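Local coordinates for protein glycoside Hydrolase Family 43_12 (Metagenome, PDB 7JVH) that probably hydrolyses glycosidic bonds in plant cell-wall polysaccharides such as arabinoxylan, as a subfamily 12 member of glycoside hydrolase family 43, at residues 67-72 with 131-136; 151-156 with 212-217; 473-478 with 482-487. All blocks are in the same frame, centred on the assembly; numbering follows the deposited sequence.

Overall arrangement
The chain combines a five-bladed beta-propeller, as in other family 43 hydrolases, with a C-terminal concanavalin A-like beta-sandwich. Interactions 1 and 2 come first along the chain and lie in the propeller, their centres 14 Å apart. Each joins neighbouring blades, and both use the sheet holding strands 134-142 and 148-154: interaction 1 ties it to the preceding blade, interaction 2 to the next. They touch directly, with Phe135 and Thr154 paired through their backbones. Interaction 3, a hairpin of the sandwich, follows last, its centre about 50 Å from the other two and across the chain's centre. Interactions 1 and 2 thus join consecutive blades, while interaction 3 lies within the sandwich alone.

Interaction 1: 67-72 with 131-136; sequences CRKGDD and YNDTFY
Cys67 turns its sulfur to the rim of the Phe135 ring: SG lies near the ring plane, 4.2 Å from Phe135 CE2, with the direction to the centroid 82° off the normal. This is an edge-on sulfur-aromatic contact. Arg68, next along, points away from the other segment; its NE donates to Gly70 O at 2.7 Å and braces the turn that follows. Lys69 then carries the main part of the contact. With CG anti to the backbone N (chi1 -180°), it sends out an extended chain that crosses the Phe135 side chain at about a right angle, CD lying obliquely to the ring, 3.5 Å from Phe135 CZ, and CB close to the same ring carbon. Lys69 NZ forms a salt bridge with Asp133 OD1 at 3.2 Å, a weak hydrogen bond. That same oxygen also takes a hydrogen bond from the Tyr128 hydroxyl, its stronger partner, so the carboxylate is gripped from two residues. Gly70 and Asp71 form the corner of a type II' turn, closed by Lys69 N to Asp72 O and Asp72 N to Lys69 O; Gly70 has the positive phi that this turn needs. Asp72 leads into the next strand and holds His90 through OD1. Across the contact, Asp133 and Thr134 form a G1 bulge against Asn129. The backbones stay well apart, Cys67 CA to Phe135 CA 9.2 Å and Lys69 CA to Asp133 CA 8.9 Å, and side chains bridge them. Strand 65-69 belongs to one propeller blade and strand 134-142 to the next; Tyr74 of strand 72-76 meets the Phe135 ring edge-to-face, while Ile126 and Tyr128 of strand 120-129 pack against Cys67 and Lys69.

Interaction 2: 151-156 with 212-217; sequences VVKTKD and EKDQII
Lys153 and Asp214 each set CG anti to their own carbonyl carbon (chi1 -58° and -74°), and the Lys153 chain bends at chi3 (-64°), which brings its ammonium group to the carboxylate as the two side chains approach from opposite directions. Lys153 NZ lies 2.8 Å from Asp214 OD2 in a hydrogen-bonded salt bridge that uses the syn lone pair of OD2, on the side of the other oxygen. Asp214 OD1 is 3.5 Å from Lys153 NZ, and its hydrogen bond is instead with the Tyr209 hydroxyl, so a different partner holds each end of the carboxylate. The Lys153 CE methylene follows NZ closely, 3.3 Å from Asp214 OD2. Since the carboxylate is largely buried, the ammonium group probably helps to keep it ionised. Replacing Lys153 by an alanine would probably leave the Asp214 carboxylate with the Tyr209 hydroxyl but no counter-charge, and remove the one side-chain link between the two segments. Asp214 is itself presented by a G1 bulge, in which it and Gln215 both face Asp210. Lys153 is on strand 148-154 of one propeller blade; Asp214 stands just ahead of strand 215-226 of the next. Phe165 of strand 165-166 packs on both Lys153 and Asp214, Tyr136 of strand 134-142 borders the lysine chain, and Gln215 extends the junction by bonding to the backbone of His168.

Interaction 3: 473-478 with 482-487; sequences LTVQTE and QVLVLE
Strands 473-477 and 482-487 run antiparallel as the arms of a hairpin, their directions 145° apart, with Thr474-Val485 and Gln476-Val483 as hydrogen-bonded pairs, each joined by two backbone bonds such as Thr474 N to Val485 O at 2.9 Å. Between them, the non-hydrogen-bonded pairs Leu473-Leu486 and Val475-Leu484 put their apolar side chains on the opposite face. There Leu473 CB meets Leu486 CD1 at 4.0 Å, and Val475 CG2 packs against Leu484 CD2. Nearer the turn, Thr477 and Gln482 lie side by side on this face, joined by a weak bond from Gln482 NE2 to Thr477 OG1; Thr477 OG1 has its stronger partner in the Tyr451 hydroxyl, and Gln482 OE1 accepts from Leu511 N. On the other face Gln476, extended beyond CG (chi2 -179°), crosses Val485 at about a right angle, NE2 3.5 Å from Val485 CB. Gln476 NE2 donates almost straight, in its own amide plane, to Thr474 OG1 at 2.8 Å (angle 176°). NE2 also donates a hydrogen bond to a water, which in turn donates to Glu487 OE2. The two bonds hold the amide in place. Glu478 lies across Val483, its OE2 3.7 Å from Val483 CG2, and forms a salt bridge with Lys505. The two faces thus differ chemically: Leu473, Leu484 and Leu486 pack on Leu517, Phe528 and Tyr530, and Val475 on Ile515, in the core of the beta-sandwich, whereas the other face mixes Val483 and Val485 with the polar Thr474 and Gln476.

Interaction 1: 67-72 with 131-136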
loop_
_atom_site.group_PDB
_atom_site.type_symbol
_atom_site.label_atom_id
_atom_site.label_comp_id
_atom_site.label_asym_id
_atom_site.label_seq_id
_atom_site.Cartn_x
_atom_site.Cartn_y
_atom_site.Cartn_z
ATOM N N CYS A 67 -9.135 -4.886 -12.753
ATOM C CA CYS A 67 -9.642 -5.655 -13.861
ATOM C C CYS A 67 -11.091 -6.082 -13.585
ATOM O O CYS A 67 -11.565 -6.006 -12.450
ATOM C CB CYS A 67 -8.762 -6.867 -14.087
ATOM S SG CYS A 67 -9.017 -8.195 -12.910
ATOM N N ARG A 68 -11.774 -6.544 -14.641
ATOM C CA ARG A 68 -13.146 -7.012 -14.551
ATOM C C ARG A 68 -13.336 -8.359 -15.234
ATOM O O ARG A 68 -12.820 -8.588 -16.325
ATOM C CB ARG A 68 -14.092 -5.985 -15.181
ATOM C CG ARG A 68 -15.564 -6.370 -15.127
ATOM C CD ARG A 68 -16.451 -5.250 -15.647
ATOM N NE ARG A 68 -17.716 -5.779 -16.148
ATOM C CZ ARG A 68 -18.759 -5.046 -16.515
ATOM N NH1 ARG A 68 -18.711 -3.712 -16.483
ATOM N NH2 ARG A 68 -19.868 -5.644 -16.931
ATOM N N LYS A 69 -14.079 -9.245 -14.558
ATOM C CA LYS A 69 -14.644 -10.457 -15.140
ATOM C C LYS A 69 -16.141 -10.476 -14.817
ATOM O O LYS A 69 -16.521 -10.572 -13.643
ATOM C CB LYS A 69 -13.964 -11.702 -14.577
ATOM C CG LYS A 69 -14.505 -12.997 -15.153
ATOM C CD LYS A 69 -14.049 -14.202 -14.372
ATOM C CE LYS A 69 -14.620 -15.467 -14.966
ATOM N NZ LYS A 69 -14.254 -16.648 -14.147
ATOM N N GLY A 70 -16.976 -10.366 -15.859
ATOM C CA GLY A 70 -18.424 -10.342 -15.722
ATOM C C GLY A 70 -18.903 -9.215 -14.821
ATOM O O GLY A 70 -18.600 -8.035 -15.071
ATOM N N ASP A 71 -19.640 -9.578 -13.761
ATOM C CA ASP A 71 -20.129 -8.628 -12.759
ATOM C C ASP A 71 -19.101 -8.263 -11.696
ATOM O O ASP A 71 -19.365 -7.374 -10.883
ATOM C CB ASP A 71 -21.367 -9.187 -12.038
ATOM C CG ASP A 71 -22.534 -9.425 -12.970
ATOM O OD1 ASP A 71 -22.552 -8.827 -14.074
ATOM O OD2 ASP A 71 -23.435 -10.204 -12.584
ATOM N N ASP A 72 -17.948 -8.950 -11.701
ATOM C CA ASP A 72 -16.952 -8.863 -10.626
ATOM C C ASP A 72 -15.720 -8.026 -10.978
ATOM O O ASP A 72 -15.106 -8.225 -12.035
ATOM C CB ASP A 72 -16.509 -10.269 -10.232
ATOM C CG ASP A 72 -17.623 -11.075 -9.634
ATOM O OD1 ASP A 72 -18.218 -10.596 -8.647
ATOM O OD2 ASP A 72 -17.888 -12.184 -10.134
ATOM N N TYR A 131 -10.002 -14.856 -23.133
ATOM C CA TYR A 131 -9.738 -15.851 -24.177
ATOM C C TYR A 131 -9.323 -17.207 -23.609
ATOM O O TYR A 131 -9.619 -18.235 -24.209
ATOM C CB TYR A 131 -8.705 -15.332 -25.183
ATOM C CG TYR A 131 -9.094 -14.008 -25.805
ATOM C CD1 TYR A 131 -10.109 -13.930 -26.769
ATOM C CD2 TYR A 131 -8.482 -12.830 -25.402
ATOM C CE1 TYR A 131 -10.482 -12.717 -27.314
ATOM C CE2 TYR A 131 -8.836 -11.617 -25.962
ATOM C CZ TYR A 131 -9.834 -11.567 -26.918
ATOM O OH TYR A 131 -10.187 -10.359 -27.471
ATOM N N ASN A 132 -8.641 -17.198 -22.457
ATOM C CA ASN A 132 -8.303 -18.423 -21.719
ATOM C C ASN A 132 -8.841 -18.432 -20.276
ATOM O O ASN A 132 -8.371 -19.188 -19.446
ATOM C CB ASN A 132 -6.786 -18.675 -21.741
ATOM C CG ASN A 132 -6.013 -17.717 -20.855
ATOM O OD1 ASN A 132 -6.585 -16.828 -20.232
ATOM N ND2 ASN A 132 -4.698 -17.895 -20.795
ATOM N N ASP A 133 -9.829 -17.573 -20.004
ATOM C CA ASP A 133 -10.535 -17.509 -18.729
ATOM C C ASP A 133 -9.574 -17.619 -17.531
ATOM O O ASP A 133 -9.788 -18.415 -16.609
ATOM C CB ASP A 133 -11.642 -18.588 -18.685
ATOM C CG ASP A 133 -12.573 -18.459 -17.492
ATOM O OD1 ASP A 133 -12.680 -17.368 -16.896
ATOM O OD2 ASP A 133 -13.218 -19.471 -17.154
ATOM N N THR A 134 -8.514 -16.799 -17.553
ATOM C CA THR A 134 -7.419 -16.878 -16.593
ATOM C C THR A 134 -7.041 -15.507 -16.091
ATOM O O THR A 134 -6.997 -14.555 -16.869
ATOM C CB THR A 134 -6.149 -17.525 -17.200
ATOM O OG1 THR A 134 -6.491 -18.760 -17.851
ATOM C CG2 THR A 134 -5.114 -17.808 -16.101
ATOM N N PHE A 135 -6.762 -15.429 -14.787
ATOM C CA PHE A 135 -6.286 -14.208 -14.133
ATOM C C PHE A 135 -4.747 -14.184 -14.081
ATOM O O PHE A 135 -4.092 -15.223 -14.062
ATOM C CB PHE A 135 -6.877 -14.083 -12.728
ATOM C CG PHE A 135 -8.361 -13.802 -12.706
ATOM C CD1 PHE A 135 -9.292 -14.844 -12.802
ATOM C CD2 PHE A 135 -8.832 -12.504 -12.577
ATOM C CE1 PHE A 135 -10.649 -14.586 -12.779
ATOM C CE2 PHE A 135 -10.190 -12.239 -12.553
ATOM C CZ PHE A 135 -11.101 -13.280 -12.654
ATOM N N TYR A 136 -4.197 -12.966 -14.041
ATOM C CA TYR A 136 -2.762 -12.687 -14.062
ATOM C C TYR A 136 -2.469 -11.540 -13.094
ATOM O O TYR A 136 -3.095 -10.485 -13.169
ATOM C CB TYR A 136 -2.338 -12.266 -15.470
ATOM C CG TYR A 136 -2.354 -13.374 -16.495
ATOM C CD1 TYR A 136 -3.501 -13.658 -17.240
ATOM C CD2 TYR A 136 -1.211 -14.124 -16.738
ATOM C CE1 TYR A 136 -3.507 -14.672 -18.177
ATOM C CE2 TYR A 136 -1.199 -15.141 -17.689
ATOM C CZ TYR A 136 -2.354 -15.414 -18.405
ATOM O OH TYR A 136 -2.369 -16.409 -19.347
#

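Interaction 2: 151-156 with 212-217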
loop_
_atom_site.group_PDB
_atom_site.type_symbol
_atom_site.label_atom_id
_atom_site.label_comp_id
_atom_site.label_asym_id
_atom_site.label_seq_id
_atom_site.Cartn_x
_atom_site.Cartn_y
_atom_site.Cartn_z
ATOM N N VAL A 151 5.279 -12.966 -12.780
ATOM C CA VAL A 151 3.833 -13.050 -12.887
ATOM C C VAL A 151 3.307 -14.292 -12.157
ATOM O O VAL A 151 3.961 -15.335 -12.146
ATOM C CB VAL A 151 3.374 -13.030 -14.373
ATOM C CG1 VAL A 151 3.878 -14.234 -15.138
ATOM C CG2 VAL A 151 1.855 -12.940 -14.476
ATOM N N VAL A 152 2.136 -14.153 -11.527
ATOM C CA VAL A 152 1.401 -15.270 -10.926
ATOM C C VAL A 152 -0.006 -15.353 -11.536
ATOM O O VAL A 152 -0.551 -14.351 -12.003
ATOM C CB VAL A 152 1.311 -15.154 -9.388
ATOM C CG1 VAL A 152 2.694 -15.096 -8.755
ATOM C CG2 VAL A 152 0.523 -13.939 -8.979
ATOM N N LYS A 153 -0.578 -16.561 -11.522
ATOM C CA LYS A 153 -1.824 -16.867 -12.219
ATOM C C LYS A 153 -2.822 -17.606 -11.348
ATOM O O LYS A 153 -2.450 -18.247 -10.379
ATOM C CB LYS A 153 -1.539 -17.720 -13.459
ATOM C CG LYS A 153 -0.585 -17.074 -14.437
ATOM C CD LYS A 153 -0.662 -17.684 -15.823
ATOM C CE LYS A 153 -0.255 -19.126 -15.888
ATOM N NZ LYS A 153 -0.420 -19.606 -17.280
ATOM N N THR A 154 -4.097 -17.527 -11.739
ATOM C CA THR A 154 -5.186 -18.254 -11.090
ATOM C C THR A 154 -6.432 -18.292 -11.964
ATOM O O THR A 154 -6.645 -17.410 -12.791
ATOM C CB THR A 154 -5.556 -17.640 -9.724
ATOM O OG1 THR A 154 -6.519 -18.476 -9.082
ATOM C CG2 THR A 154 -6.138 -16.251 -9.875
ATOM N N LYS A 155 -7.251 -19.333 -11.770
ATOM C CA LYS A 155 -8.591 -19.406 -12.349
ATOM C C LYS A 155 -9.672 -18.709 -11.500
ATOM O O LYS A 155 -10.747 -18.406 -12.012
ATOM C CB LYS A 155 -8.991 -20.868 -12.592
ATOM C CG LYS A 155 -8.125 -21.603 -13.605
ATOM C CD LYS A 155 -8.293 -21.065 -15.033
ATOM C CE LYS A 155 -9.074 -22.001 -15.946
ATOM N NZ LYS A 155 -8.711 -21.767 -17.374
ATOM N N ASP A 156 -9.356 -18.452 -10.223
ATOM C CA ASP A 156 -10.303 -17.990 -9.220
ATOM C C ASP A 156 -9.529 -17.403 -8.036
ATOM O O ASP A 156 -8.981 -18.141 -7.219
ATOM C CB ASP A 156 -11.198 -19.157 -8.790
ATOM C CG ASP A 156 -12.180 -18.781 -7.668
ATOM O OD1 ASP A 156 -12.347 -17.575 -7.356
ATOM O OD2 ASP A 156 -12.794 -19.714 -7.096
ATOM N N GLU A 212 1.772 -20.022 -23.558
ATOM C CA GLU A 212 2.144 -21.382 -23.165
ATOM C C GLU A 212 3.275 -21.360 -22.143
ATOM O O GLU A 212 3.158 -21.954 -21.083
ATOM C CB GLU A 212 2.515 -22.221 -24.386
ATOM C CG GLU A 212 1.367 -22.353 -25.380
ATOM C CD GLU A 212 1.210 -21.147 -26.313
ATOM O OE1 GLU A 212 2.243 -20.592 -26.747
ATOM O OE2 GLU A 212 0.059 -20.739 -26.588
ATOM N N LYS A 213 4.348 -20.628 -22.457
ATOM C CA LYS A 213 5.565 -20.590 -21.644
ATOM C C LYS A 213 5.568 -19.521 -20.537
ATOM O O LYS A 213 6.403 -19.573 -19.647
ATOM C CB LYS A 213 6.792 -20.396 -22.553
ATOM C CG LYS A 213 7.621 -21.663 -22.928
ATOM C CD LYS A 213 6.827 -22.835 -23.513
ATOM C CE LYS A 213 7.230 -24.174 -22.882
ATOM N NZ LYS A 213 6.888 -24.190 -21.418
ATOM N N ASP A 214 4.641 -18.564 -20.610
ATOM C CA ASP A 214 4.593 -17.427 -19.689
ATOM C C ASP A 214 5.960 -16.748 -19.625
ATOM O O ASP A 214 6.595 -16.678 -18.578
ATOM C CB ASP A 214 4.105 -17.861 -18.306
ATOM C CG ASP A 214 2.613 -18.148 -18.272
ATOM O OD1 ASP A 214 1.821 -17.229 -18.539
ATOM O OD2 ASP A 214 2.237 -19.293 -17.979
ATOM N N GLN A 215 6.401 -16.272 -20.790
ATOM C CA GLN A 215 7.690 -15.625 -20.978
ATOM C C GLN A 215 7.617 -14.778 -22.248
ATOM O O GLN A 215 6.902 -15.137 -23.189
ATOM C CB GLN A 215 8.801 -16.680 -21.101
ATOM C CG GLN A 215 10.209 -16.114 -21.179
ATOM C CD GLN A 215 10.593 -15.341 -19.935
ATOM O OE1 GLN A 215 10.476 -14.103 -19.901
ATOM N NE2 GLN A 215 11.050 -16.058 -18.903
ATOM N N ILE A 216 8.343 -13.651 -22.255
ATOM C CA ILE A 216 8.459 -12.806 -23.438
ATOM C C ILE A 216 9.176 -13.576 -24.552
ATOM O O ILE A 216 9.961 -14.485 -24.265
ATOM C CB ILE A 216 9.167 -11.455 -23.134
ATOM C CG1 ILE A 216 10.538 -11.627 -22.442
ATOM C CG2 ILE A 216 8.286 -10.598 -22.234
ATOM C CD1 ILE A 216 11.661 -12.117 -23.329
ATOM N N ILE A 217 8.864 -13.243 -25.812
ATOM C CA ILE A 217 9.541 -13.823 -26.964
ATOM C C ILE A 217 10.758 -12.959 -27.292
ATOM O O ILE A 217 10.614 -11.781 -27.624
ATOM C CB ILE A 217 8.622 -13.955 -28.206
ATOM C CG1 ILE A 217 7.514 -14.986 -27.952
ATOM C CG2 ILE A 217 9.418 -14.410 -29.426
ATOM C CD1 ILE A 217 6.289 -14.429 -27.276
#

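Interaction 3: 473-478 with 482-487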
loop_
_atom_site.group_PDB
_atom_site.type_symbol
_atom_site.label_atom_id
_atom_site.label_comp_id
_atom_site.label_asym_id
_atom_site.label_seq_id
_atom_site.Cartn_x
_atom_site.Cartn_y
_atom_site.Cartn_z
ATOM N N LEU A 473 6.462 1.745 22.629
ATOM C CA LEU A 473 6.140 1.746 24.052
ATOM C C LEU A 473 5.940 0.303 24.466
ATOM O O LEU A 473 5.065 -0.374 23.950
ATOM C CB LEU A 473 4.862 2.536 24.311
ATOM C CG LEU A 473 4.333 2.593 25.760
ATOM C CD1 LEU A 473 5.220 3.460 26.652
ATOM C CD2 LEU A 473 2.903 3.115 25.794
ATOM N N THR A 474 6.771 -0.170 25.396
ATOM C CA THR A 474 6.784 -1.563 25.819
ATOM C C THR A 474 6.771 -1.675 27.349
ATOM O O THR A 474 7.410 -0.875 28.052
ATOM C CB THR A 474 8.040 -2.299 25.290
ATOM O OG1 THR A 474 9.209 -1.587 25.700
ATOM C CG2 THR A 474 8.055 -2.385 23.777
ATOM N N VAL A 475 6.032 -2.674 27.849
ATOM C CA VAL A 475 6.175 -3.169 29.202
ATOM C C VAL A 475 7.388 -4.068 29.175
ATOM O O VAL A 475 7.536 -4.874 28.272
ATOM C CB VAL A 475 4.933 -3.971 29.682
ATOM C CG1 VAL A 475 5.114 -4.563 31.075
ATOM C CG2 VAL A 475 3.693 -3.105 29.623
ATOM N N GLN A 476 8.255 -3.913 30.182
ATOM C CA GLN A 476 9.447 -4.733 30.365
ATOM C C GLN A 476 9.542 -5.123 31.836
ATOM O O GLN A 476 8.728 -4.692 32.626
ATOM C CB GLN A 476 10.682 -3.954 29.925
ATOM C CG GLN A 476 10.633 -3.540 28.461
ATOM C CD GLN A 476 11.860 -2.777 28.012
ATOM O OE1 GLN A 476 12.933 -2.921 28.576
ATOM N NE2 GLN A 476 11.698 -1.947 26.996
ATOM N N THR A 477 10.537 -5.952 32.172
ATOM C CA THR A 477 10.774 -6.413 33.539
ATOM C C THR A 477 12.167 -5.999 34.005
ATOM O O THR A 477 13.121 -6.037 33.238
ATOM C CB THR A 477 10.664 -7.948 33.676
ATOM O OG1 THR A 477 9.460 -8.425 33.048
ATOM C CG2 THR A 477 10.665 -8.372 35.146
ATOM N N GLU A 478 12.254 -5.594 35.278
ATOM C CA GLU A 478 13.494 -5.217 35.948
ATOM C C GLU A 478 13.320 -5.586 37.420
ATOM O O GLU A 478 12.548 -4.950 38.130
ATOM C CB GLU A 478 13.773 -3.723 35.794
ATOM C CG GLU A 478 13.939 -3.279 34.345
ATOM C CD GLU A 478 14.293 -1.810 34.193
ATOM O OE1 GLU A 478 14.583 -1.144 35.195
ATOM O OE2 GLU A 478 14.258 -1.314 33.058
ATOM N N GLN A 482 7.605 -4.854 36.745
ATOM C CA GLN A 482 7.435 -4.372 35.388
ATOM C C GLN A 482 7.604 -2.865 35.303
ATOM O O GLN A 482 7.313 -2.145 36.247
ATOM C CB GLN A 482 6.106 -4.838 34.797
ATOM C CG GLN A 482 6.100 -6.303 34.384
ATOM C CD GLN A 482 6.216 -7.229 35.561
ATOM O OE1 GLN A 482 5.538 -7.021 36.542
ATOM N NE2 GLN A 482 7.062 -8.234 35.478
ATOM N N VAL A 483 8.073 -2.409 34.136
ATOM C CA VAL A 483 8.310 -1.006 33.838
ATOM C C VAL A 483 7.741 -0.724 32.450
ATOM O O VAL A 483 7.556 -1.636 31.659
ATOM C CB VAL A 483 9.808 -0.677 33.859
ATOM C CG1 VAL A 483 10.370 -0.906 35.236
ATOM C CG2 VAL A 483 10.551 -1.521 32.819
ATOM N N LEU A 484 7.461 0.548 32.169
ATOM C CA LEU A 484 7.085 0.967 30.841
ATOM C C LEU A 484 8.183 1.827 30.262
ATOM O O LEU A 484 8.668 2.745 30.919
ATOM C CB LEU A 484 5.746 1.729 30.826
ATOM C CG LEU A 484 4.446 0.949 30.825
ATOM C CD1 LEU A 484 3.293 1.943 30.883
ATOM C CD2 LEU A 484 4.332 0.045 29.605
ATOM N N VAL A 485 8.570 1.511 29.020
ATOM C CA VAL A 485 9.643 2.191 28.327
ATOM C C VAL A 485 9.124 2.715 26.977
ATOM O O VAL A 485 8.510 1.979 26.208
ATOM C CB VAL A 485 10.853 1.254 28.136
ATOM C CG1 VAL A 485 11.990 1.953 27.383
ATOM C CG2 VAL A 485 11.343 0.745 29.488
ATOM N N LEU A 486 9.359 4.009 26.736
ATOM C CA LEU A 486 9.060 4.659 25.487
ATOM C C LEU A 486 10.399 4.955 24.795
ATOM O O LEU A 486 11.263 5.634 25.364
ATOM C CB LEU A 486 8.283 5.946 25.723
ATOM C CG LEU A 486 7.777 6.743 24.519
ATOM C CD1 LEU A 486 6.786 5.978 23.674
ATOM C CD2 LEU A 486 7.137 8.034 25.025
ATOM N N GLU A 487 10.557 4.429 23.573
ATOM C CA GLU A 487 11.758 4.594 22.786
ATOM C C GLU A 487 11.437 5.151 21.418
ATOM O O GLU A 487 10.398 4.829 20.827
ATOM C CB GLU A 487 12.465 3.254 22.618
ATOM C CG GLU A 487 13.269 2.809 23.848
ATOM C CD GLU A 487 13.664 1.350 23.790
ATOM O OE1 GLU A 487 13.050 0.575 23.008
ATOM O OE2 GLU A 487 14.592 0.974 24.529
HETATM O O HOH W 1 14.579 -1.320 25.930
#